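Local coordinates for single-stranded DNA-binding protein 1 (Streptomyces coelicolor, PDB 4DAM) that probably binds single-stranded DNA as a homotetramer, the OB-fold part of the longer protein being the piece described here, at residues A[18-23]-A[108-113]; A[41-46]-A[85-90]; A[67-72]-A[113-118]. The protein carries 1 engineered substitution. All blocks are in the same frame, centred on the assembly; numbering follows the deposited sequence.

In the fold
The three contacts join the five strands of one OB-fold barrel and the short strand 114-117, and all are buried and apolar. Contacts 1 and 2 lie close to the centre of the chain, about 7 Å apart between centres, and each spans the barrel interior between strands that are not sheet neighbours: 17-33 with 103-112, and 36-51 with 86-100. They meet where Ala-20 touches Leu-43 and pairs through its backbone with Val-89. Contact 3 sits further out, about 9 Å from the chain centre, and sets strand 56-70 against 114-117 beside a neighbouring subunit. Contact 2 holds the one tight pair, contact 1 is built round Ile-110, and contact 3, which shares Val-113 with contact 1, hangs on one methyl of Ile-115.

Contact 1 (A[18-23]-A[108-113]); sequences ICAVGN and ADIDAV
Ile-18 turns its CG1 anti to the backbone N (chi1 179°), which leaves the CG2 methyl between N and the carbonyl carbon, on the side that meets Ile-110. There CG1 is anti to the carbonyl carbon (chi1 -59°), and the extended chain beyond it lays CG1 against Ile-18 and CD1 against Ala-20, across the interior of the OB-fold barrel from strand 103-112 to strand 17-33. The two isoleucines cross at about a right angle. CG2 of Ile-18 rests 4.0 Å from CG1 of Ile-110 and equally close to its CD1, and it is also near the CG2 branch of Ile-110, at 4.1 Å. The strands do not pair here: the nearest alpha carbons, those of Ile-18 and Ile-110, stand 7.8 Å apart, and side chains alone bridge the gap. Val-89, on the strand hydrogen-bonded to 17-33, and Phe-65 also pack on Ile-110, while Ile-16 of a neighbouring subunit covers Ile-18 and Ala-20, placing this part of the core beside a subunit interface. An alanine in place of Ile-110 would lose the CG1, CG2 and CD1 carbons and would probably open a gap facing CG2 of Ile-18, leaving Ala-20 without this partner. The far end of the contact is methyl against methyl, CB of Ala-20 lying 4.0 Å from CD1 of Ile-110.

Contact 2 (A[41-46]-A[85-90]); sequences FRLAVT and DPVVVQ
The Phe-41 ring meets Val-89 edge-on: CG2 of the valine lies near the ring plane, 4.5 Å from CZ. Val-67 of strand 56-70 lies over one face, its CB close to above the ring centre, and CD1 of Ile-115, on strand 114-117, comes to the edge near the plane. The Phe-41 side chain also touches Pro-28 on strand 17-33 and Leu-81 in a loop. Beside it Leu-43 points its two methyls at different valines. Its CG is anti to the backbone N (chi1 180°), carrying the fork inward, where CD2 lies 4.0 Å from CG2 of Val-89 and CD1 presses to 3.4 Å from CG2 of Val-87. The last distance is shorter than usual van der Waals contact; the other pairs lie at 4.0 Å or more. Leu-43 and the two valines run alongside one another, pointing opposite ways. The segments 41-46 and 86-90 cross almost perpendicularly, at -97°, with axes 8.9 Å apart at the closest, consistent with strands facing each other across an OB-fold barrel. Every group that touches is a hydrocarbon, and the four residues are buried; cohesion here therefore rests on excluded water and close fit, with the polar backbone of 41-46 bonded to other strands.

Contact 3 (A[67-72]-A[113-118]); sequences VWANRQ and VAIGHD
A single methyl, CD1 of Ile-115, carries the whole contact, touching Val-67 and Ala-69, two residues whose side chains lie on the same side of one strand. It is 4.3 Å from CG1 of Val-67 and 4.4 Å from CB of Ala-69, loose apolar contacts covering a modest 79 Å² in all. The methyl gets there because CG1 of Ile-115 is anti to its own carbonyl carbon (chi1 -58°) and the chain is extended beyond it. The backbone bends sharply by Val-113, and Val-113 and Ala-114 together stand opposite the single Gln-90, a classic beta bulge, from which strand 114-117 sets out along strand 86-100. The backbone of Ile-115 also hydrogen-bonds to a neighbouring subunit, whose Leu-119 packs on its side chain, so this residue joins the core of one chain to the tetramer. Phe-41, Leu-43 and Val-89 pack on Val-67 within the barrel. Strand 56-70 is followed by helix 71-80, which leads on to strand 86-100. A helix between the third and fourth strands of a five-stranded barrel is the usual OB-fold topology; here the contact sets the end of the third strand against the short extra strand 114-117.

Contact 1 (A[18-23]-A[108-113])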
loop_
_atom_site.group_PDB
_atom_site.type_symbol
_atom_site.label_atom_id
_atom_site.label_comp_id
_atom_site.label_asym_id
_atom_site.label_seq_id
_atom_site.Cartn_x
_atom_site.Cartn_y
_atom_site.Cartn_z
ATOM N N ILE A 18 2.853 -2.666 -4.232
ATOM C CA ILE A 18 3.288 -3.240 -2.974
ATOM C C ILE A 18 4.593 -2.581 -2.571
ATOM O O ILE A 18 5.394 -2.202 -3.429
ATOM C CB ILE A 18 3.477 -4.768 -3.142
ATOM C CG1 ILE A 18 3.949 -5.481 -1.897
ATOM C CG2 ILE A 18 4.509 -5.088 -4.191
ATOM C CD1 ILE A 18 4.049 -6.976 -2.182
ATOM N N CYS A 19 4.782 -2.440 -1.269
ATOM C CA CYS A 19 6.081 -2.059 -0.731
ATOM C C CYS A 19 6.477 -3.168 0.230
ATOM O O CYS A 19 5.702 -3.534 1.131
ATOM C CB CYS A 19 5.993 -0.725 -0.022
ATOM S SG CYS A 19 7.580 -0.383 0.776
ATOM N N ALA A 20 7.637 -3.760 -0.024
ATOM C CA ALA A 20 8.109 -4.969 0.682
ATOM C C ALA A 20 9.479 -4.638 1.269
ATOM O O ALA A 20 10.340 -4.085 0.585
ATOM C CB ALA A 20 8.202 -6.158 -0.282
ATOM N N VAL A 21 9.633 -4.901 2.552
ATOM C CA VAL A 21 10.882 -4.653 3.262
ATOM C C VAL A 21 11.408 -6.000 3.696
ATOM O O VAL A 21 10.776 -6.702 4.488
ATOM C CB VAL A 21 10.624 -3.736 4.459
ATOM C CG1 VAL A 21 11.938 -3.429 5.189
ATOM C CG2 VAL A 21 9.943 -2.455 3.985
ATOM N N GLY A 22 12.552 -6.401 3.149
ATOM C CA GLY A 22 13.049 -7.707 3.418
ATOM C C GLY A 22 14.523 -7.831 3.130
ATOM O O GLY A 22 15.242 -6.866 3.151
ATOM N N ASN A 23 14.948 -9.057 2.878
ATOM C CA ASN A 23 16.332 -9.339 2.595
ATOM C C ASN A 23 16.504 -10.042 1.265
ATOM O O ASN A 23 15.705 -10.893 0.888
ATOM C CB ASN A 23 16.946 -10.154 3.731
ATOM C CG ASN A 23 17.022 -9.342 5.012
ATOM O OD1 ASN A 23 18.035 -8.744 5.324
ATOM N ND2 ASN A 23 15.935 -9.278 5.717
ATOM N N ALA A 108 4.673 -15.253 -6.308
ATOM C CA ALA A 108 4.514 -13.805 -6.372
ATOM C C ALA A 108 5.771 -13.102 -6.917
ATOM O O ALA A 108 6.897 -13.300 -6.422
ATOM C CB ALA A 108 4.158 -13.312 -4.990
ATOM N N ASP A 109 5.572 -12.278 -7.935
ATOM C CA ASP A 109 6.617 -11.445 -8.562
ATOM C C ASP A 109 6.364 -9.984 -8.163
ATOM O O ASP A 109 5.209 -9.565 -7.992
ATOM C CB ASP A 109 6.562 -11.479 -10.082
ATOM C CG ASP A 109 7.080 -12.763 -10.712
ATOM O OD1 ASP A 109 7.616 -13.641 -10.051
ATOM O OD2 ASP A 109 6.959 -12.899 -11.939
ATOM N N ILE A 110 7.433 -9.212 -8.036
ATOM C CA ILE A 110 7.334 -7.761 -7.917
ATOM C C ILE A 110 8.115 -7.149 -9.073
ATOM O O ILE A 110 9.306 -7.402 -9.235
ATOM C CB ILE A 110 7.894 -7.206 -6.583
ATOM C CG1 ILE A 110 7.167 -7.799 -5.397
ATOM C CG2 ILE A 110 7.810 -5.659 -6.572
ATOM C CD1 ILE A 110 7.749 -7.442 -4.040
ATOM N N ASP A 111 7.428 -6.400 -9.913
ATOM C CA ASP A 111 8.059 -5.626 -10.961
ATOM C C ASP A 111 8.466 -4.288 -10.348
ATOM O O ASP A 111 7.630 -3.402 -10.130
ATOM C CB ASP A 111 7.110 -5.462 -12.153
ATOM C CG ASP A 111 6.886 -6.774 -12.924
ATOM O OD1 ASP A 111 7.640 -7.759 -12.740
ATOM O OD2 ASP A 111 5.937 -6.833 -13.738
ATOM N N ALA A 112 9.744 -4.173 -10.011
ATOM C CA ALA A 112 10.213 -3.082 -9.151
ATOM C C ALA A 112 10.277 -1.757 -9.839
ATOM O O ALA A 112 10.723 -1.665 -10.987
ATOM C CB ALA A 112 11.592 -3.386 -8.561
ATOM N N VAL A 113 9.828 -0.733 -9.118
ATOM C CA VAL A 113 9.955 0.650 -9.515
ATOM C C VAL A 113 11.088 1.357 -8.747
ATOM O O VAL A 113 11.763 2.241 -9.280
ATOM C CB VAL A 113 8.601 1.376 -9.259
ATOM C CG1 VAL A 113 8.739 2.852 -9.498
ATOM C CG2 VAL A 113 7.518 0.771 -10.148
#

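Contact 2 (A[41-46]-A[85-90])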
loop_
_atom_site.group_PDB
_atom_site.type_symbol
_atom_site.label_atom_id
_atom_site.label_comp_id
_atom_site.label_asym_id
_atom_site.label_seq_id
_atom_site.Cartn_x
_atom_site.Cartn_y
_atom_site.Cartn_z
ATOM N N PHE A 41 16.061 -11.164 -8.554
ATOM C CA PHE A 41 16.525 -11.775 -7.314
ATOM C C PHE A 41 15.344 -12.171 -6.460
ATOM O O PHE A 41 14.246 -11.631 -6.594
ATOM C CB PHE A 41 17.487 -10.868 -6.529
ATOM C CG PHE A 41 16.879 -9.588 -6.063
ATOM C CD1 PHE A 41 16.355 -9.479 -4.784
ATOM C CD2 PHE A 41 16.871 -8.479 -6.885
ATOM C CE1 PHE A 41 15.789 -8.277 -4.351
ATOM C CE2 PHE A 41 16.318 -7.273 -6.461
ATOM C CZ PHE A 41 15.784 -7.185 -5.189
ATOM N N ARG A 42 15.591 -13.094 -5.540
ATOM C CA ARG A 42 14.574 -13.500 -4.580
ATOM C C ARG A 42 14.635 -12.610 -3.357
ATOM O O ARG A 42 15.706 -12.294 -2.872
ATOM C CB ARG A 42 14.791 -14.949 -4.194
ATOM C CG ARG A 42 13.704 -15.617 -3.370
ATOM C CD ARG A 42 14.050 -17.105 -3.323
ATOM N NE ARG A 42 13.095 -17.949 -2.621
ATOM C CZ ARG A 42 11.901 -18.308 -3.074
ATOM N NH1 ARG A 42 11.438 -17.865 -4.243
ATOM N NH2 ARG A 42 11.154 -19.096 -2.322
ATOM N N LEU A 43 13.467 -12.194 -2.883
ATOM C CA LEU A 43 13.329 -11.344 -1.707
ATOM C C LEU A 43 12.548 -12.097 -0.638
ATOM O O LEU A 43 11.462 -12.628 -0.905
ATOM C CB LEU A 43 12.569 -10.065 -2.059
ATOM C CG LEU A 43 12.327 -9.049 -0.930
ATOM C CD1 LEU A 43 13.628 -8.347 -0.538
ATOM C CD2 LEU A 43 11.253 -8.031 -1.335
ATOM N N ALA A 44 13.096 -12.136 0.567
ATOM C CA ALA A 44 12.438 -12.751 1.732
ATOM C C ALA A 44 11.937 -11.677 2.675
ATOM O O ALA A 44 12.726 -10.883 3.190
ATOM C CB ALA A 44 13.403 -13.668 2.479
ATOM N N VAL A 45 10.624 -11.683 2.925
ATOM C CA VAL A 45 9.996 -10.696 3.781
ATOM C C VAL A 45 9.352 -11.415 4.970
ATOM O O VAL A 45 8.354 -12.129 4.812
ATOM C CB VAL A 45 8.935 -9.890 2.988
ATOM C CG1 VAL A 45 8.232 -8.863 3.872
ATOM C CG2 VAL A 45 9.537 -9.262 1.734
ATOM N N THR A 46 9.943 -11.253 6.149
ATOM C CA THR A 46 9.500 -11.994 7.331
ATOM C C THR A 46 8.724 -11.086 8.277
ATOM O O THR A 46 9.253 -10.077 8.754
ATOM C CB THR A 46 10.695 -12.649 8.056
ATOM O OG1 THR A 46 11.357 -13.526 7.151
ATOM C CG2 THR A 46 10.220 -13.473 9.256
ATOM N N ASP A 85 21.476 -8.687 2.023
ATOM C CA ASP A 85 21.264 -7.250 2.121
ATOM C C ASP A 85 19.810 -6.916 2.488
ATOM O O ASP A 85 18.869 -7.371 1.812
ATOM C CB ASP A 85 21.548 -6.548 0.799
ATOM C CG ASP A 85 23.024 -6.400 0.495
ATOM O OD1 ASP A 85 23.870 -6.671 1.379
ATOM O OD2 ASP A 85 23.322 -5.978 -0.648
ATOM N N PRO A 86 19.618 -6.084 3.518
ATOM C CA PRO A 86 18.266 -5.583 3.806
ATOM C C PRO A 86 17.883 -4.507 2.814
ATOM O O PRO A 86 18.646 -3.568 2.576
ATOM C CB PRO A 86 18.373 -5.031 5.221
ATOM C CG PRO A 86 19.802 -4.738 5.397
ATOM C CD PRO A 86 20.562 -5.742 4.594
ATOM N N VAL A 87 16.710 -4.674 2.186
ATOM C CA VAL A 87 16.283 -3.758 1.151
ATOM C C VAL A 87 14.807 -3.394 1.314
ATOM O O VAL A 87 14.045 -4.126 1.947
ATOM C CB VAL A 87 16.498 -4.337 -0.273
ATOM C CG1 VAL A 87 17.987 -4.523 -0.551
ATOM C CG2 VAL A 87 15.753 -5.645 -0.457
ATOM N N VAL A 88 14.464 -2.235 0.769
ATOM C CA VAL A 88 13.084 -1.823 0.596
ATOM C C VAL A 88 12.793 -1.825 -0.903
ATOM O O VAL A 88 13.561 -1.261 -1.691
ATOM C CB VAL A 88 12.779 -0.472 1.262
ATOM C CG1 VAL A 88 13.796 0.610 0.967
ATOM C CG2 VAL A 88 11.364 -0.007 0.895
ATOM N N VAL A 89 11.699 -2.474 -1.278
ATOM C CA VAL A 89 11.312 -2.627 -2.679
ATOM C C VAL A 89 9.890 -2.097 -2.840
ATOM O O VAL A 89 8.999 -2.500 -2.098
ATOM C CB VAL A 89 11.387 -4.116 -3.117
ATOM C CG1 VAL A 89 10.855 -4.312 -4.562
ATOM C CG2 VAL A 89 12.825 -4.673 -2.932
ATOM N N GLN A 90 9.693 -1.211 -3.812
ATOM C CA GLN A 90 8.352 -0.776 -4.211
ATOM C C GLN A 90 8.125 -1.196 -5.644
ATOM O O GLN A 90 8.979 -0.994 -6.501
ATOM C CB GLN A 90 8.208 0.727 -4.111
ATOM C CG GLN A 90 6.765 1.177 -4.227
ATOM C CD GLN A 90 6.618 2.590 -4.788
ATOM O OE1 GLN A 90 5.651 3.282 -4.457
ATOM N NE2 GLN A 90 7.574 3.031 -5.617
#

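Contact 3 (A[67-72]-A[113-118])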
loop_
_atom_site.group_PDB
_atom_site.type_symbol
_atom_site.label_atom_id
_atom_site.label_comp_id
_atom_site.label_asym_id
_atom_site.label_seq_id
_atom_site.Cartn_x
_atom_site.Cartn_y
_atom_site.Cartn_z
ATOM N N VAL A 67 11.810 -10.590 -7.460
ATOM C CA VAL A 67 11.862 -9.188 -7.816
ATOM C C VAL A 67 12.574 -9.012 -9.147
ATOM O O VAL A 67 13.676 -9.522 -9.363
ATOM C CB VAL A 67 12.588 -8.334 -6.743
ATOM C CG1 VAL A 67 12.650 -6.872 -7.162
ATOM C CG2 VAL A 67 11.950 -8.498 -5.361
ATOM N N TRP A 68 11.917 -8.261 -10.036
ATOM C CA TRP A 68 12.421 -7.970 -11.363
ATOM C C TRP A 68 12.660 -6.491 -11.507
ATOM O O TRP A 68 11.831 -5.683 -11.126
ATOM C CB TRP A 68 11.404 -8.378 -12.412
ATOM C CG TRP A 68 11.083 -9.835 -12.430
ATOM C CD1 TRP A 68 10.125 -10.516 -11.686
ATOM C CD2 TRP A 68 11.740 -10.853 -13.237
ATOM N NE1 TRP A 68 10.131 -11.850 -11.990
ATOM C CE2 TRP A 68 11.093 -12.113 -12.919
ATOM C CE3 TRP A 68 12.758 -10.834 -14.176
ATOM C CZ2 TRP A 68 11.453 -13.299 -13.542
ATOM C CZ3 TRP A 68 13.126 -12.049 -14.786
ATOM C CH2 TRP A 68 12.496 -13.244 -14.456
ATOM N N ALA A 69 13.794 -6.131 -12.083
ATOM C CA ALA A 69 14.109 -4.755 -12.388
ATOM C C ALA A 69 14.617 -4.634 -13.820
ATOM O O ALA A 69 15.181 -5.580 -14.376
ATOM C CB ALA A 69 15.139 -4.208 -11.389
ATOM N N ASN A 70 14.419 -3.460 -14.403
ATOM C CA ASN A 70 14.869 -3.175 -15.733
ATOM C C ASN A 70 15.555 -1.811 -15.856
ATOM O O ASN A 70 15.559 -1.028 -14.909
ATOM C CB ASN A 70 13.648 -3.226 -16.658
ATOM C CG ASN A 70 13.189 -4.605 -16.945
ATOM O OD1 ASN A 70 13.835 -5.315 -17.653
ATOM N ND2 ASN A 70 12.053 -4.977 -16.413
ATOM N N ARG A 71 16.134 -1.534 -17.017
ATOM C CA ARG A 71 16.715 -0.234 -17.316
ATOM C C ARG A 71 17.741 0.198 -16.256
ATOM O O ARG A 71 18.547 -0.644 -15.798
ATOM C CB ARG A 71 15.605 0.786 -17.549
ATOM C CG ARG A 71 14.708 0.372 -18.723
ATOM C CD ARG A 71 14.325 1.576 -19.551
ATOM N NE ARG A 71 13.327 1.277 -20.590
ATOM C CZ ARG A 71 13.541 0.482 -21.647
ATOM N NH1 ARG A 71 14.709 -0.147 -21.827
ATOM N NH2 ARG A 71 12.567 0.293 -22.529
ATOM N N GLN A 72 17.753 1.473 -15.869
ATOM C CA GLN A 72 18.807 1.962 -14.979
ATOM C C GLN A 72 18.761 1.292 -13.609
ATOM O O GLN A 72 19.804 1.033 -13.005
ATOM C CB GLN A 72 18.783 3.487 -14.832
ATOM C CG GLN A 72 20.060 4.049 -14.234
ATOM C CD GLN A 72 21.279 3.816 -15.119
ATOM O OE1 GLN A 72 21.235 4.048 -16.337
ATOM N NE2 GLN A 72 22.370 3.331 -14.516
ATOM N N VAL A 113 9.828 -0.733 -9.118
ATOM C CA VAL A 113 9.955 0.650 -9.515
ATOM C C VAL A 113 11.088 1.357 -8.747
ATOM O O VAL A 113 11.763 2.241 -9.280
ATOM C CB VAL A 113 8.601 1.376 -9.259
ATOM C CG1 VAL A 113 8.739 2.852 -9.498
ATOM C CG2 VAL A 113 7.518 0.771 -10.148
ATOM N N ALA A 114 11.270 0.956 -7.491
ATOM C CA ALA A 114 12.265 1.550 -6.597
ATOM C C ALA A 114 12.823 0.458 -5.725
ATOM O O ALA A 114 12.087 -0.434 -5.285
ATOM C CB ALA A 114 11.613 2.643 -5.750
ATOM N N ILE A 115 14.134 0.493 -5.510
ATOM C CA ILE A 115 14.793 -0.424 -4.592
ATOM C C ILE A 115 15.853 0.389 -3.859
ATOM O O ILE A 115 16.554 1.200 -4.475
ATOM C CB ILE A 115 15.533 -1.594 -5.295
ATOM C CG1 ILE A 115 14.580 -2.423 -6.176
ATOM C CG2 ILE A 115 16.166 -2.527 -4.263
ATOM C CD1 ILE A 115 15.268 -3.446 -7.072
ATOM N N GLY A 116 15.970 0.172 -2.569
ATOM C CA GLY A 116 17.052 0.821 -1.807
ATOM C C GLY A 116 17.544 -0.062 -0.697
ATOM O O GLY A 116 16.796 -0.875 -0.165
ATOM N N HIS A 117 18.832 0.071 -0.359
ATOM C CA HIS A 117 19.341 -0.535 0.851
ATOM C C HIS A 117 18.646 0.094 2.035
ATOM O O HIS A 117 18.560 1.318 2.116
ATOM C CB HIS A 117 20.848 -0.303 0.959
ATOM C CG HIS A 117 21.651 -1.099 -0.024
ATOM N ND1 HIS A 117 21.977 -2.402 0.179
ATOM C CD2 HIS A 117 22.151 -0.763 -1.263
ATOM C CE1 HIS A 117 22.680 -2.842 -0.894
ATOM N NE2 HIS A 117 22.783 -1.855 -1.756
ATOM N N ASP A 118 18.144 -0.722 2.955
ATOM C CA ASP A 118 17.344 -0.219 4.079
ATOM C C ASP A 118 18.245 0.299 5.189
ATOM O O ASP A 118 18.971 -0.466 5.833
ATOM C CB ASP A 118 16.441 -1.314 4.611
ATOM C CG ASP A 118 15.446 -0.821 5.690
ATOM O OD1 ASP A 118 15.392 0.403 5.994
ATOM O OD2 ASP A 118 14.705 -1.700 6.211
#